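Local coordinates for monovalent Na+/H+ antiporter subunit A (Dietzia sp. DQ12-45-1b, PDB 7D3U), which probably acts in a multi-subunit membrane complex that exchanges sodium ions for protons across the bacterial cell membrane, at residues 309-314 / 388-393. Numbering follows the deposited sequence.
Sequences VGTPAA and FKSMLD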
loop_
_atom_site.group_PDB
_atom_site.type_symbol
_atom_site.label_atom_id
_atom_site.label_comp_id
_atom_site.label_asym_id
_atom_site.label_seq_id
_atom_site.Cartn_x
_atom_site.Cartn_y
_atom_site.Cartn_z
ATOM N N VAL B 309 -40.476 24.613 -23.773
ATOM C CA VAL B 309 -41.082 25.779 -24.415
ATOM C C VAL B 309 -40.712 27.046 -23.651
ATOM O O VAL B 309 -40.364 28.073 -24.245
ATOM C CB VAL B 309 -42.608 25.604 -24.525
ATOM C CG1 VAL B 309 -43.279 26.936 -24.795
ATOM C CG2 VAL B 309 -42.941 24.611 -25.618
ATOM N N GLY B 310 -40.764 26.985 -22.322
ATOM C CA GLY B 310 -40.219 28.028 -21.472
ATOM C C GLY B 310 -40.912 29.372 -21.538
ATOM O O GLY B 310 -40.255 30.404 -21.694
ATOM N N THR B 311 -42.232 29.375 -21.424
ATOM C CA THR B 311 -43.027 30.590 -21.359
ATOM C C THR B 311 -44.030 30.438 -20.228
ATOM O O THR B 311 -44.356 29.315 -19.831
ATOM C CB THR B 311 -43.753 30.872 -22.683
ATOM O OG1 THR B 311 -44.696 29.827 -22.950
ATOM C CG2 THR B 311 -42.767 30.971 -23.834
ATOM N N PRO B 312 -44.518 31.550 -19.667
ATOM C CA PRO B 312 -45.514 31.446 -18.588
ATOM C C PRO B 312 -46.728 30.613 -18.951
ATOM O O PRO B 312 -47.280 29.929 -18.082
ATOM C CB PRO B 312 -45.890 32.909 -18.328
ATOM C CG PRO B 312 -44.680 33.668 -18.712
ATOM C CD PRO B 312 -44.092 32.942 -19.887
ATOM N N ALA B 313 -47.159 30.642 -20.211
ATOM C CA ALA B 313 -48.256 29.789 -20.645
ATOM C C ALA B 313 -47.864 28.323 -20.716
ATOM O O ALA B 313 -48.745 27.471 -20.859
ATOM C CB ALA B 313 -48.775 30.248 -22.007
ATOM N N ALA B 314 -46.573 28.012 -20.625
ATOM C CA ALA B 314 -46.106 26.638 -20.728
ATOM C C ALA B 314 -45.981 25.953 -19.378
ATOM O O ALA B 314 -46.247 24.751 -19.276
ATOM C CB ALA B 314 -44.755 26.596 -21.442
ATOM N N PHE B 388 -50.965 21.913 -25.888
ATOM C CA PHE B 388 -50.952 22.299 -27.296
ATOM C C PHE B 388 -50.971 23.813 -27.454
ATOM O O PHE B 388 -50.252 24.362 -28.296
ATOM C CB PHE B 388 -52.135 21.666 -28.023
ATOM C CG PHE B 388 -52.049 20.175 -28.131
ATOM C CD1 PHE B 388 -50.826 19.551 -28.291
ATOM C CD2 PHE B 388 -53.190 19.396 -28.076
ATOM C CE1 PHE B 388 -50.742 18.180 -28.390
ATOM C CE2 PHE B 388 -53.112 18.024 -28.176
ATOM C CZ PHE B 388 -51.886 17.415 -28.333
ATOM N N LYS B 389 -51.793 24.504 -26.661
ATOM C CA LYS B 389 -51.803 25.962 -26.679
ATOM C C LYS B 389 -50.443 26.532 -26.301
ATOM O O LYS B 389 -50.033 27.572 -26.831
ATOM C CB LYS B 389 -52.889 26.476 -25.732
ATOM C CG LYS B 389 -52.619 27.822 -25.087
ATOM C CD LYS B 389 -53.761 28.202 -24.158
ATOM C CE LYS B 389 -53.392 29.372 -23.267
ATOM N NZ LYS B 389 -52.936 30.545 -24.057
ATOM N N SER B 390 -49.724 25.858 -25.404
ATOM C CA SER B 390 -48.400 26.325 -25.009
ATOM C C SER B 390 -47.379 26.102 -26.116
ATOM O O SER B 390 -46.606 27.006 -26.452
ATOM C CB SER B 390 -47.963 25.619 -23.729
ATOM O OG SER B 390 -46.660 26.029 -23.359
ATOM N N MET B 391 -47.356 24.898 -26.690
ATOM C CA MET B 391 -46.343 24.555 -27.681
ATOM C C MET B 391 -46.469 25.367 -28.964
ATOM O O MET B 391 -45.508 25.434 -29.735
ATOM C CB MET B 391 -46.416 23.064 -28.010
ATOM C CG MET B 391 -45.814 22.168 -26.946
ATOM S SD MET B 391 -46.061 20.422 -27.304
ATOM C CE MET B 391 -45.176 19.673 -25.944
ATOM N N LEU B 392 -47.627 25.980 -29.214
ATOM C CA LEU B 392 -47.821 26.713 -30.458
ATOM C C LEU B 392 -46.966 27.969 -30.541
ATOM O O LEU B 392 -46.742 28.475 -31.646
ATOM C CB LEU B 392 -49.293 27.082 -30.627
ATOM C CG LEU B 392 -50.198 25.981 -31.176
ATOM C CD1 LEU B 392 -51.441 26.591 -31.788
ATOM C CD2 LEU B 392 -49.462 25.127 -32.193
ATOM N N ASP B 393 -46.488 28.485 -29.413
ATOM C CA ASP B 393 -45.619 29.654 -29.387
ATOM C C ASP B 393 -44.236 29.285 -28.866
ATOM O O ASP B 393 -43.603 30.043 -28.129
ATOM C CB ASP B 393 -46.235 30.779 -28.558
ATOM C CG ASP B 393 -46.701 30.315 -27.192
ATOM O OD1 ASP B 393 -45.864 29.823 -26.406
ATOM O OD2 ASP B 393 -47.908 30.449 -26.899
#
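V309, A313 and A314 meet S390 and M391 in a buried van der Waals contact, where the turn joining helices 288-308 and 312-341 lies against the C-terminal end of helix 379-391. V309 reaches across with both methyls. CG1, anti to the backbone N (chi1 163°), comes within 3.7 Å of the carbonyl O of S390, while CG2 lies 4.0 Å from CG of M391; the two side chains cross at about a right angle. M391 points its CB away from the turn and, extended beyond CG, runs on toward helices 288-308 and 402-423, so V309 meets the base of this side chain and not its sulfur. With an alanine here both methyl contacts are gone, which would probably open a gap between the turn and this helix face and strip the carbonyl O of S390 and CG of M391 of their cover from V309. S390 is directed at the start of helix 312-341: its CB sits 3.5 Å from the carbonyl O of A313, and the backbones come near each other here, with the CA atoms of S390 and A314 4.9 Å apart. The turn is a tight helix-to-helix reversal within the membrane domain of the NADH:quinone oxidoreductase/Mrp antiporter family. G310 leaves helical geometry with positive phi (66°), which favours glycine, and T311 takes the N-cap position, its carbonyl O receiving the backbone N of A314 at 2.7 Å. On the more exposed side, the side chains of T311 and D393 cross obliquely, with OG1 of T311 3.6 Å from OD1 of D393, polar proximity without a hydrogen bond. On the preceding helix, 288-308, T306 touches both A314 and S390, and Y492 packs on A313 while its OH hydrogen-bonds NZ of K389, bridging the two segments from outside.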